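Local structure of antifreeze protein (Marinomonas primoryensis, 5JUH) at residues Phe97-Thr102 with Asp164-Gly169; Asp119-Thr124 with Gly156-Gly161; Asp125-Ile130 with Glu149-Thr154; Ser187-Tyr192 with Glu196-Ile201. The protein belongs to a giant adhesin that fastens its Antarctic bacterium to diatoms and ice, this part being its calcium-binding C-terminal RTX domain. All coordinates share one frame; numbering follows the deposited sequence. Where two conformers were deposited one is given.

Overall arrangement
Two sheets lie against each other in this domain, and contact 2 (Asp119-Thr124 with Gly156-Gly161) sits in the core between them, its centre about 3 Å from that of the chain. The centres of contacts 1 and 3 lie about 7 Å from that of contact 2, and the centre of contact 4 about 8 Å. Along the chain contact 3 is nested within contact 2, and contact 2 within contact 1; contact 4 follows later as a terminal hairpin, its centre about 15 Å from that of contact 1. Backbone hydrogen bonds knit Phe97 to Asp122, Leu121 to Lys189 and Ile191, and Lys152 to Lys159. Asp101 and Thr102 in contact 1 bind one calcium ion, Asp119 in contact 2 another.

Contact 1 of 4, residues Phe97-Thr102 with Asp164-Gly169; sequences FILNDT and DVANFG. With CA (calcium ion), chain C.
Leu99 meets Val165 and Ala166 where the loop after strand 96-98 passes the break in strand 163-168 of the facing sheet; the parallel strands around 96-98 are consistent with the calcium-binding beta-roll of RTX proteins. One branch of the leucine does most of the touching: CD1 lies 3.6 Å from Val165 CG2, the two side chains crossing at about a right angle, and 3.9 Å from Ala166 CB. The same CD1 also comes within 3.6 Å of Val165 O, resting beside the peptide as well as the methyl. With CG of Leu99 placed beside its backbone N (chi1 -68°), the fork is carried toward strand 163-168, while Leu126 of helix 124-127 packs on both Leu99 and Val165.

Polar contact between the segments is left to one water. Water 1 gives one hydrogen to Asn100 O (2.6 Å) and the other to Val165 O (2.6 Å), bridging two backbone acceptors that could not bond each other. One residue further on, the chain closes on a calcium ion, bound by Asp101 OD1 at 2.3 Å and Thr102 O at 2.3 Å. One of its waters, water 2, donates to Thr102 OG1, and Asp125 OD2 accepts from Asp101 N, which probably helps to hold the ligand loop.

Five of the seven ligands are waters, so the ion is largely hydrated. Chemically, then, the contact is a small apolar core joint bordered by hydrated polar backbone, with the water turning two like acceptors into a link.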
# COMPACT_ATOMS: atom_id res chain seq x y z
N PHE A 97 5.05 4.07 -2.28
CA PHE A 97 5.90 3.01 -1.79
C PHE A 97 5.60 1.76 -2.57
O PHE A 97 4.48 1.25 -2.55
CB PHE A 97 5.67 2.74 -0.26
CG PHE A 97 5.89 3.98 0.58
CD1 PHE A 97 7.12 4.25 1.12
CD2 PHE A 97 4.85 4.87 0.90
CE1 PHE A 97 7.36 5.37 1.89
CE2 PHE A 97 5.08 6.00 1.65
CZ PHE A 97 6.30 6.22 2.18
N ILE A 98 6.60 1.31 -3.34
CA ILE A 98 6.44 0.04 -4.07
C ILE A 98 6.84 -1.13 -3.25
O ILE A 98 7.93 -1.10 -2.69
CB ILE A 98 7.29 0.09 -5.40
CG1 ILE A 98 6.92 1.29 -6.27
CG2 ILE A 98 7.10 -1.21 -6.16
CD1 ILE A 98 7.82 1.46 -7.51
N LEU A 99 5.98 -2.10 -3.10
CA LEU A 99 6.25 -3.21 -2.21
C LEU A 99 6.35 -4.52 -3.03
O LEU A 99 5.60 -4.78 -3.92
CB LEU A 99 5.10 -3.37 -1.17
CG LEU A 99 5.14 -2.14 -0.22
CD1 LEU A 99 3.91 -2.29 0.66
CD2 LEU A 99 6.33 -2.15 0.68
N ASN A 100 7.29 -5.31 -2.61
CA ASN A 100 7.57 -6.65 -3.13
C ASN A 100 6.85 -7.68 -2.33
O ASN A 100 6.76 -7.63 -1.09
CB ASN A 100 9.10 -6.87 -3.19
CG ASN A 100 9.76 -6.79 -1.85
OD1 ASN A 100 10.54 -7.77 -1.42
ND2 ASN A 100 9.52 -5.69 -1.16
N ASP A 101 6.46 -8.74 -3.00
CA ASP A 101 5.85 -9.87 -2.31
C ASP A 101 6.99 -10.84 -1.90
O ASP A 101 7.66 -11.37 -2.68
CB ASP A 101 4.99 -10.57 -3.36
CG ASP A 101 4.11 -11.61 -2.82
OD1 ASP A 101 4.09 -11.86 -1.59
OD2 ASP A 101 3.44 -12.35 -3.71
N THR A 102 7.09 -11.15 -0.68
CA THR A 102 8.05 -12.11 -0.13
C THR A 102 7.26 -13.36 0.28
O THR A 102 6.09 -13.29 0.49
CB THR A 102 8.84 -11.59 1.10
OG1 THR A 102 7.89 -11.37 2.14
CG2 THR A 102 9.63 -10.33 0.79
N ASP A 164 0.47 -9.25 5.97
CA ASP A 164 0.90 -7.89 5.93
C ASP A 164 1.81 -7.60 4.71
O ASP A 164 2.70 -8.37 4.36
CB ASP A 164 1.63 -7.50 7.22
CG ASP A 164 0.70 -7.42 8.39
OD1 ASP A 164 -0.30 -6.60 8.37
OD2 ASP A 164 0.94 -8.07 9.38
N VAL A 165 1.49 -6.52 4.04
CA VAL A 165 2.31 -6.11 2.89
C VAL A 165 3.58 -5.41 3.33
O VAL A 165 4.54 -5.26 2.54
CB VAL A 165 1.48 -5.28 1.88
CG1 VAL A 165 0.19 -5.96 1.43
CG2 VAL A 165 1.22 -3.86 2.37
N ALA A 166 3.52 -4.83 4.53
CA ALA A 166 4.59 -4.01 5.10
C ALA A 166 4.30 -3.89 6.58
O ALA A 166 3.17 -4.05 6.97
CB ALA A 166 4.71 -2.59 4.49
N ASN A 167 5.31 -3.49 7.37
CA ASN A 167 5.05 -3.06 8.74
C ASN A 167 4.99 -1.56 8.73
O ASN A 167 5.90 -0.92 8.23
CB ASN A 167 6.18 -3.57 9.63
CG ASN A 167 6.12 -5.09 9.77
OD1 ASN A 167 7.12 -5.79 9.52
ND2 ASN A 167 5.04 -5.56 10.10
N PHE A 168 3.93 -0.98 9.21
CA PHE A 168 3.73 0.45 9.27
C PHE A 168 4.25 1.02 10.56
O PHE A 168 3.89 0.52 11.61
CB PHE A 168 2.28 0.80 8.99
CG PHE A 168 1.83 0.48 7.59
CD1 PHE A 168 2.13 1.40 6.59
CD2 PHE A 168 1.30 -0.74 7.26
CE1 PHE A 168 1.78 1.18 5.30
CE2 PHE A 168 1.01 -1.05 5.95
CZ PHE A 168 1.27 -0.06 4.97
N GLY A 169 5.16 1.98 10.52
CA GLY A 169 5.83 2.51 11.66
C GLY A 169 5.12 3.63 12.38
O GLY A 169 3.98 3.93 12.05
CA CA C . 3.85 -13.06 0.39
O HOH W 1 5.82 -7.12 1.28
O HOH W 2 4.72 -11.55 1.97
O HOH W 3 2.74 -11.07 1.17
O HOH W 4 4.00 -15.01 -1.01
O HOH W 5 1.66 -13.65 0.35
O HOH W 6 3.80 -14.50 2.05

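Contact 2 of 4, residues Asp119-Thr124 with Gly156-Gly161; sequences DALDLT and GHVKVG. With CA (calcium ion), chain G.
Val158 can be followed outward from strand 157-160 into the core, where two leucines of the segment 119-124 wait for it. Its CB already lies 4.2 Å from Leu121 CD1. Beyond CB the fork opens with CG1 anti to the backbone N (chi1 178°), and both methyls find partners: CG2 comes to 3.8 Å from Leu121 CD1, and CG1 stands 4.1 Å from that same atom. CG1 also serves a second neighbour, Leu123 CD1, at 4.2 Å. Leu121 reaches Val158 tip to tip, whereas Leu123 arrives at a slant and extends CD1 onward to Val160 CG2, a looser 4.5 Å approach.

Two aspartates tie down the backbone of the leucine-bearing segment. Asp119 OD1 binds a calcium ion at 2.4 Å, in a site completed by Leu91 O, Gly93 O, Asp95 OD2 and two waters. Between the two leucines, Asp122 OD1 accepts twice: from Thr124 N at 3.0 Å, forming an Asx turn, and from Thr124 OG1 at 2.8 Å, 18° out of the carboxylate plane. The Asx turn lies at the start of helix 124-127.

Strand 120-122 runs between strands 96-98 and 187-192, and strand 157-160 between 163-168 and 151-154. Phe97, Phe168 and Ile188 pack around Leu121, while Leu99 and Val165 touch Leu123, so the contact bridges the middle of the two sheets.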
# COMPACT_ATOMS: atom_id res chain seq x y z
N ASP A 119 0.13 9.70 0.61
CA ASP A 119 0.94 8.66 0.06
C ASP A 119 0.08 7.53 -0.55
O ASP A 119 -1.12 7.48 -0.41
CB ASP A 119 1.80 8.10 1.20
CG ASP A 119 2.73 9.09 1.81
OD1 ASP A 119 3.31 10.03 1.20
OD2 ASP A 119 3.00 8.90 3.05
N ALA A 120 0.78 6.58 -1.23
CA ALA A 120 0.10 5.46 -1.87
C ALA A 120 0.97 4.24 -1.84
O ALA A 120 2.14 4.35 -1.66
CB ALA A 120 -0.20 5.81 -3.33
N LEU A 121 0.38 3.08 -1.98
CA LEU A 121 1.09 1.83 -2.02
C LEU A 121 0.91 1.16 -3.38
O LEU A 121 -0.20 0.95 -3.84
CB LEU A 121 0.50 0.88 -1.00
CG LEU A 121 0.45 1.36 0.47
CD1 LEU A 121 -0.23 0.34 1.35
CD2 LEU A 121 1.88 1.57 0.98
N ASP A 122 2.02 0.83 -4.02
CA ASP A 122 1.97 0.04 -5.26
C ASP A 122 2.02 -1.44 -4.88
O ASP A 122 3.10 -1.91 -4.47
CB ASP A 122 3.06 0.47 -6.24
CG ASP A 122 2.98 -0.28 -7.59
OD1 ASP A 122 2.43 -1.40 -7.60
OD2 ASP A 122 3.43 0.31 -8.60
N LEU A 123 0.90 -2.08 -5.02
CA LEU A 123 0.80 -3.45 -4.58
C LEU A 123 0.75 -4.46 -5.73
O LEU A 123 0.39 -5.53 -5.51
CB LEU A 123 -0.52 -3.66 -3.73
CG LEU A 123 -0.50 -2.77 -2.46
CD1 LEU A 123 -1.77 -3.09 -1.67
CD2 LEU A 123 0.74 -3.03 -1.56
N THR A 124 1.08 -3.99 -6.90
CA THR A 124 1.03 -4.89 -8.09
C THR A 124 1.72 -6.22 -7.90
O THR A 124 1.18 -7.20 -8.22
CB THR A 124 1.65 -4.16 -9.32
OG1 THR A 124 1.00 -2.91 -9.53
CG2 THR A 124 1.49 -5.02 -10.59
N GLY A 156 -3.62 0.95 10.48
CA GLY A 156 -2.19 0.54 10.64
C GLY A 156 -1.75 -0.72 9.98
O GLY A 156 -0.60 -1.14 10.16
N HIS A 157 -2.69 -1.31 9.20
CA HIS A 157 -2.35 -2.52 8.50
C HIS A 157 -2.95 -2.51 7.08
O HIS A 157 -4.09 -2.08 6.86
CB HIS A 157 -2.88 -3.80 9.19
CG HIS A 157 -2.22 -4.05 10.50
ND1 HIS A 157 -1.14 -4.90 10.60
CD2 HIS A 157 -2.43 -3.50 11.69
CE1 HIS A 157 -0.70 -4.84 11.84
NE2 HIS A 157 -1.44 -3.99 12.50
N VAL A 158 -2.21 -3.17 6.19
CA VAL A 158 -2.74 -3.48 4.85
C VAL A 158 -2.31 -4.91 4.56
O VAL A 158 -1.10 -5.24 4.63
CB VAL A 158 -2.15 -2.49 3.78
CG1 VAL A 158 -2.64 -2.83 2.39
CG2 VAL A 158 -2.50 -1.05 4.12
N LYS A 159 -3.26 -5.74 4.21
CA LYS A 159 -3.02 -7.17 4.05
C LYS A 159 -3.52 -7.60 2.68
O LYS A 159 -4.53 -7.15 2.27
CB LYS A 159 -3.68 -7.98 5.16
CG LYS A 159 -3.08 -7.66 6.54
CD LYS A 159 -3.82 -8.49 7.54
CE LYS A 159 -3.55 -8.06 8.95
NZ LYS A 159 -2.39 -8.54 9.56
N VAL A 160 -2.77 -8.56 2.11
CA VAL A 160 -3.21 -9.30 0.89
C VAL A 160 -3.12 -10.76 1.17
O VAL A 160 -2.13 -11.16 1.65
CB VAL A 160 -2.36 -8.85 -0.35
CG1 VAL A 160 -2.78 -9.64 -1.53
CG2 VAL A 160 -2.49 -7.38 -0.71
N GLY A 161 -4.21 -11.54 1.03
CA GLY A 161 -4.13 -12.94 1.43
C GLY A 161 -3.86 -13.22 2.86
O GLY A 161 -3.16 -14.19 3.21
CA CA G . 4.87 11.54 2.15
O HOH W 7 5.48 9.73 3.57
O HOH W 8 3.42 12.52 3.77

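Contact 3 of 4, residues Asp125-Ile130 with Glu149-Thr154; sequences DLLTGI and ENVKVT
Leu127 and Ile130 pack against Asn150 and Val151 in a largely apolar contact, partly buried, between the type I turn Leu127-Ile130 beside helix 124-127 and the junction of helix 140-150 with strand 151-154. Val151 is the first residue to leave helical geometry there, so the leucine meets the chain just where it leaves helix 140-150.

Leu127 brings both branches to one methyl: its CD2 lies 4.0 Å from Val151 CG2 and its CD1 4.2 Å from that same atom, the two side chains meeting at about a right angle. CD2 also touches the aliphatic base of the asparagine, 4.1 Å from Asn150 CB. The turn, closed by Ile130 N bonding Leu127 O at 3.2 Å, brings Leu127 and Ile130 to the same neighbour, Asn150. Ile130 then runs alongside Asn150 in the opposite direction, its CD1 3.9 Å from Asn150 OD1 and 4.1 Å from Asn150 CG.

The amide of Asn150 has its own partner. Asn150 folds CG beside its own backbone N (chi1 -70°), and ND2 donates back to Phe146 O, one turn earlier in helix 140-150, which helps to set the rotation of the amide. Nearby, Lys152 NZ makes a weak bond to Glu149 O.

Phe146 packs on Leu127 and Ile130, and Leu147 of the same helix also touches Leu127. Val160 of strand 157-160 lies against both apolar residues of the turn, Val158 meets Val151, and Tyr192 of strand 187-192 closes in on Leu127.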
# COMPACT_ATOMS: atom_id res chain seq x y z
N ASP A 125 2.90 -6.17 -7.28
CA ASP A 125 3.62 -7.43 -7.11
C ASP A 125 2.97 -8.42 -6.15
O ASP A 125 3.11 -9.58 -6.27
CB ASP A 125 5.05 -7.12 -6.61
CG ASP A 125 6.00 -8.32 -6.75
OD1 ASP A 125 6.14 -8.77 -7.84
OD2 ASP A 125 6.53 -8.69 -5.78
N LEU A 126 2.20 -7.93 -5.22
CA LEU A 126 1.48 -8.80 -4.31
C LEU A 126 0.20 -9.38 -4.89
O LEU A 126 -0.30 -10.31 -4.39
CB LEU A 126 1.12 -7.97 -3.02
CG LEU A 126 2.46 -7.80 -2.31
CD1 LEU A 126 3.15 -6.52 -2.36
CD2 LEU A 126 2.38 -8.39 -0.98
N LEU A 127 -0.35 -8.70 -5.87
CA LEU A 127 -1.65 -8.98 -6.40
C LEU A 127 -1.64 -9.82 -7.68
O LEU A 127 -2.54 -10.58 -7.93
CB LEU A 127 -2.39 -7.68 -6.60
CG LEU A 127 -2.80 -7.01 -5.29
CD1 LEU A 127 -3.11 -5.57 -5.54
CD2 LEU A 127 -4.00 -7.74 -4.61
N THR A 128 -0.60 -9.63 -8.46
CA THR A 128 -0.53 -10.26 -9.81
C THR A 128 -0.50 -11.78 -9.80
O THR A 128 -1.14 -12.37 -10.69
CB THR A 128 0.61 -9.71 -10.67
OG1 THR A 128 1.85 -9.98 -10.04
CG2 THR A 128 0.47 -8.23 -10.85
N GLY A 129 0.11 -12.38 -8.82
CA GLY A 129 0.14 -13.84 -8.75
C GLY A 129 -1.08 -14.50 -8.14
O GLY A 129 -1.10 -15.77 -7.98
N ILE A 130 -2.12 -13.71 -7.77
CA ILE A 130 -3.41 -14.31 -7.33
C ILE A 130 -4.16 -14.82 -8.51
O ILE A 130 -4.22 -14.17 -9.55
CB ILE A 130 -4.23 -13.24 -6.63
CG1 ILE A 130 -3.49 -12.77 -5.39
CG2 ILE A 130 -5.62 -13.75 -6.34
CD1 ILE A 130 -4.23 -11.58 -4.70
N GLU A 149 -11.95 -7.01 -2.95
CA GLU A 149 -12.04 -8.32 -2.41
C GLU A 149 -10.68 -8.76 -1.78
O GLU A 149 -10.64 -9.40 -0.75
CB GLU A 149 -12.42 -9.34 -3.50
CG GLU A 149 -12.62 -10.69 -2.85
CD GLU A 149 -13.13 -11.74 -3.73
OE1 GLU A 149 -13.16 -11.55 -4.94
OE2 GLU A 149 -13.65 -12.78 -3.24
N ASN A 150 -9.57 -8.29 -2.31
CA ASN A 150 -8.28 -8.83 -1.97
C ASN A 150 -7.39 -8.01 -1.12
O ASN A 150 -6.47 -8.58 -0.53
CB ASN A 150 -7.48 -9.33 -3.23
CG ASN A 150 -8.11 -10.54 -3.82
OD1 ASN A 150 -7.92 -11.68 -3.35
ND2 ASN A 150 -8.90 -10.33 -4.85
N VAL A 151 -7.61 -6.73 -1.03
CA VAL A 151 -6.78 -5.86 -0.24
C VAL A 151 -7.58 -5.48 1.02
O VAL A 151 -8.66 -4.87 0.93
CB VAL A 151 -6.35 -4.57 -1.00
CG1 VAL A 151 -5.51 -3.70 -0.08
CG2 VAL A 151 -5.65 -4.94 -2.29
N LYS A 152 -7.13 -5.85 2.20
CA LYS A 152 -7.80 -5.59 3.45
C LYS A 152 -7.06 -4.47 4.14
O LYS A 152 -5.90 -4.65 4.62
CB LYS A 152 -7.85 -6.85 4.27
CG LYS A 152 -8.67 -7.94 3.63
CD LYS A 152 -9.82 -8.39 4.44
CE LYS A 152 -10.91 -9.12 3.69
NZ LYS A 152 -10.38 -9.73 2.38
N VAL A 153 -7.74 -3.32 4.28
CA VAL A 153 -7.12 -2.11 4.89
C VAL A 153 -7.75 -1.90 6.25
O VAL A 153 -8.99 -1.83 6.36
CB VAL A 153 -7.38 -0.91 4.00
CG1 VAL A 153 -6.64 0.23 4.56
CG2 VAL A 153 -6.89 -1.25 2.57
N THR A 154 -6.91 -1.81 7.30
CA THR A 154 -7.41 -1.49 8.63
C THR A 154 -6.50 -0.45 9.22
O THR A 154 -5.53 -0.04 8.60
CB THR A 154 -7.55 -2.73 9.52
OG1 THR A 154 -6.25 -3.34 9.59
CG2 THR A 154 -8.57 -3.66 8.96

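Contact 4 of 4, residues Ser187-Tyr192 with Glu196-Ile201; sequences SIKVIY and EYSINI
The ring of Tyr197 receives Val190 O at its edge and in its plane, 3.6 Å from Tyr197 CD1; Tyr192 O lies near that plane too, and water 10, also at the edge, links Tyr192 O with Tyr197 OH. Val140, Val143, Thr144 and Leu147 of helix 140-150 pack against this tyrosine. The second flat group, the carboxylate of Glu196, leans over the neighbouring strand: OE1 is 3.4 Å from Lys189 CD, and OE2 is 3.6 Å from Ile191 CG1. With CG anti to the backbone N (chi1 -171°), the glutamate extends across both residues. Lys189 NZ is 4.4 Å from Glu196 OE1, too far for a salt bridge, and bonds Glu118 O instead.

Between these two faces, four backbone bonds join the strands in pairs. Ile188 N reaches Ile199 O at 2.9 Å, tilted 33° from the carbonyl plane, and Ile199 N returns the bond to Ile188 O. Val190 N meets Tyr197 O at 2.8 Å almost in line with the carbonyl; the reciprocal bond from Tyr197 N is more bent, 146° at the hydrogen. Val190 CG2 touches Ile199 CG1 at 3.9 Å on the core-facing side, while water 9 joins Ser187 OG and Ser198 OG on the other.

Reciprocal pairs of this kind mark antiparallel strands, and the short connection makes them a beta hairpin: strand 187-192 lies beside 120-122, and 195-200 forms the outer edge.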
# COMPACT_ATOMS: atom_id res chain seq x y z
N SER A 187 -9.78 5.83 3.56
CA SER A 187 -9.29 4.93 2.53
C SER A 187 -7.83 5.14 2.28
O SER A 187 -7.21 6.14 2.69
CB SER A 187 -10.08 5.14 1.19
OG SER A 187 -9.88 6.51 0.77
N ILE A 188 -7.25 4.17 1.58
CA ILE A 188 -5.85 4.30 1.13
C ILE A 188 -5.81 4.25 -0.38
O ILE A 188 -6.68 3.60 -1.01
CB ILE A 188 -4.90 3.23 1.71
CG1 ILE A 188 -5.22 1.89 1.27
CG2 ILE A 188 -4.75 3.41 3.21
CD1 ILE A 188 -4.00 0.98 1.37
N LYS A 189 -4.79 4.87 -0.93
CA LYS A 189 -4.53 4.85 -2.35
C LYS A 189 -3.66 3.60 -2.70
O LYS A 189 -2.57 3.46 -2.14
CB LYS A 189 -3.89 6.12 -2.78
CG LYS A 189 -4.80 7.31 -2.55
CD LYS A 189 -4.33 8.59 -3.17
CE LYS A 189 -3.09 9.09 -2.48
NZ LYS A 189 -2.80 10.55 -2.87
N VAL A 190 -4.16 2.74 -3.58
CA VAL A 190 -3.50 1.52 -3.97
C VAL A 190 -3.30 1.58 -5.48
O VAL A 190 -4.26 1.91 -6.23
CB VAL A 190 -4.34 0.30 -3.64
CG1 VAL A 190 -3.78 -0.95 -4.24
CG2 VAL A 190 -4.57 0.21 -2.17
N ILE A 191 -2.06 1.33 -5.90
CA ILE A 191 -1.69 1.31 -7.33
C ILE A 191 -1.57 -0.17 -7.79
O ILE A 191 -1.00 -1.00 -7.12
CB ILE A 191 -0.40 2.06 -7.57
CG1 ILE A 191 -0.67 3.59 -7.29
CG2 ILE A 191 0.06 1.89 -8.99
CD1 ILE A 191 0.59 4.33 -7.02
N TYR A 192 -2.24 -0.46 -8.89
CA TYR A 192 -2.16 -1.76 -9.53
C TYR A 192 -1.99 -1.47 -11.04
O TYR A 192 -2.77 -0.77 -11.66
CB TYR A 192 -3.44 -2.54 -9.32
CG TYR A 192 -3.47 -3.92 -9.97
CD1 TYR A 192 -2.82 -4.94 -9.40
CD2 TYR A 192 -4.08 -4.18 -11.20
CE1 TYR A 192 -2.80 -6.19 -9.99
CE2 TYR A 192 -4.06 -5.40 -11.74
CZ TYR A 192 -3.41 -6.40 -11.13
OH TYR A 192 -3.43 -7.73 -11.68
N GLU A 196 -4.39 4.11 -10.17
CA GLU A 196 -4.62 4.29 -8.73
C GLU A 196 -6.11 4.13 -8.38
O GLU A 196 -7.01 4.63 -9.08
CB GLU A 196 -4.07 5.64 -8.33
CG GLU A 196 -4.07 5.79 -6.81
CD GLU A 196 -3.25 6.98 -6.41
OE1 GLU A 196 -3.66 8.13 -6.48
OE2 GLU A 196 -2.09 6.67 -5.99
N TYR A 197 -6.30 3.54 -7.21
CA TYR A 197 -7.60 3.23 -6.65
C TYR A 197 -7.71 3.53 -5.19
O TYR A 197 -6.71 3.48 -4.55
CB TYR A 197 -7.85 1.69 -6.81
CG TYR A 197 -7.76 1.27 -8.27
CD1 TYR A 197 -6.50 0.99 -8.86
CD2 TYR A 197 -8.87 1.14 -9.05
CE1 TYR A 197 -6.39 0.63 -10.17
CE2 TYR A 197 -8.79 0.76 -10.36
CZ TYR A 197 -7.55 0.55 -10.95
OH TYR A 197 -7.48 0.18 -12.24
N SER A 198 -8.90 3.98 -4.71
CA SER A 198 -9.09 4.29 -3.31
C SER A 198 -9.85 3.15 -2.65
O SER A 198 -10.96 2.88 -3.05
CB SER A 198 -9.86 5.61 -3.16
OG SER A 198 -8.92 6.64 -3.37
N ILE A 199 -9.23 2.49 -1.70
CA ILE A 199 -9.76 1.32 -1.07
C ILE A 199 -10.07 1.67 0.39
O ILE A 199 -9.19 2.05 1.17
CB ILE A 199 -8.77 0.11 -1.15
CG1 ILE A 199 -8.39 -0.20 -2.63
CG2 ILE A 199 -9.41 -1.11 -0.47
CD1 ILE A 199 -9.57 -0.45 -3.58
N ASN A 200 -11.36 1.51 0.78
CA ASN A 200 -11.77 1.88 2.11
C ASN A 200 -11.30 0.91 3.18
O ASN A 200 -11.24 -0.30 2.94
CB ASN A 200 -13.26 1.99 2.22
CG ASN A 200 -13.80 3.27 1.60
OD1 ASN A 200 -13.93 4.33 2.29
ND2 ASN A 200 -14.19 3.17 0.40
N ILE A 201 -11.05 1.47 4.31
CA ILE A 201 -10.93 0.70 5.55
C ILE A 201 -12.19 -0.19 5.72
O ILE A 201 -13.34 0.26 5.57
CB ILE A 201 -10.72 1.66 6.70
CG1 ILE A 201 -9.36 2.30 6.58
CG2 ILE A 201 -11.01 0.99 8.04
CD1 ILE A 201 -8.61 2.44 7.84
O HOH W 9 -7.92 7.16 -0.84
O HOH W 10 -5.15 -0.96 -13.16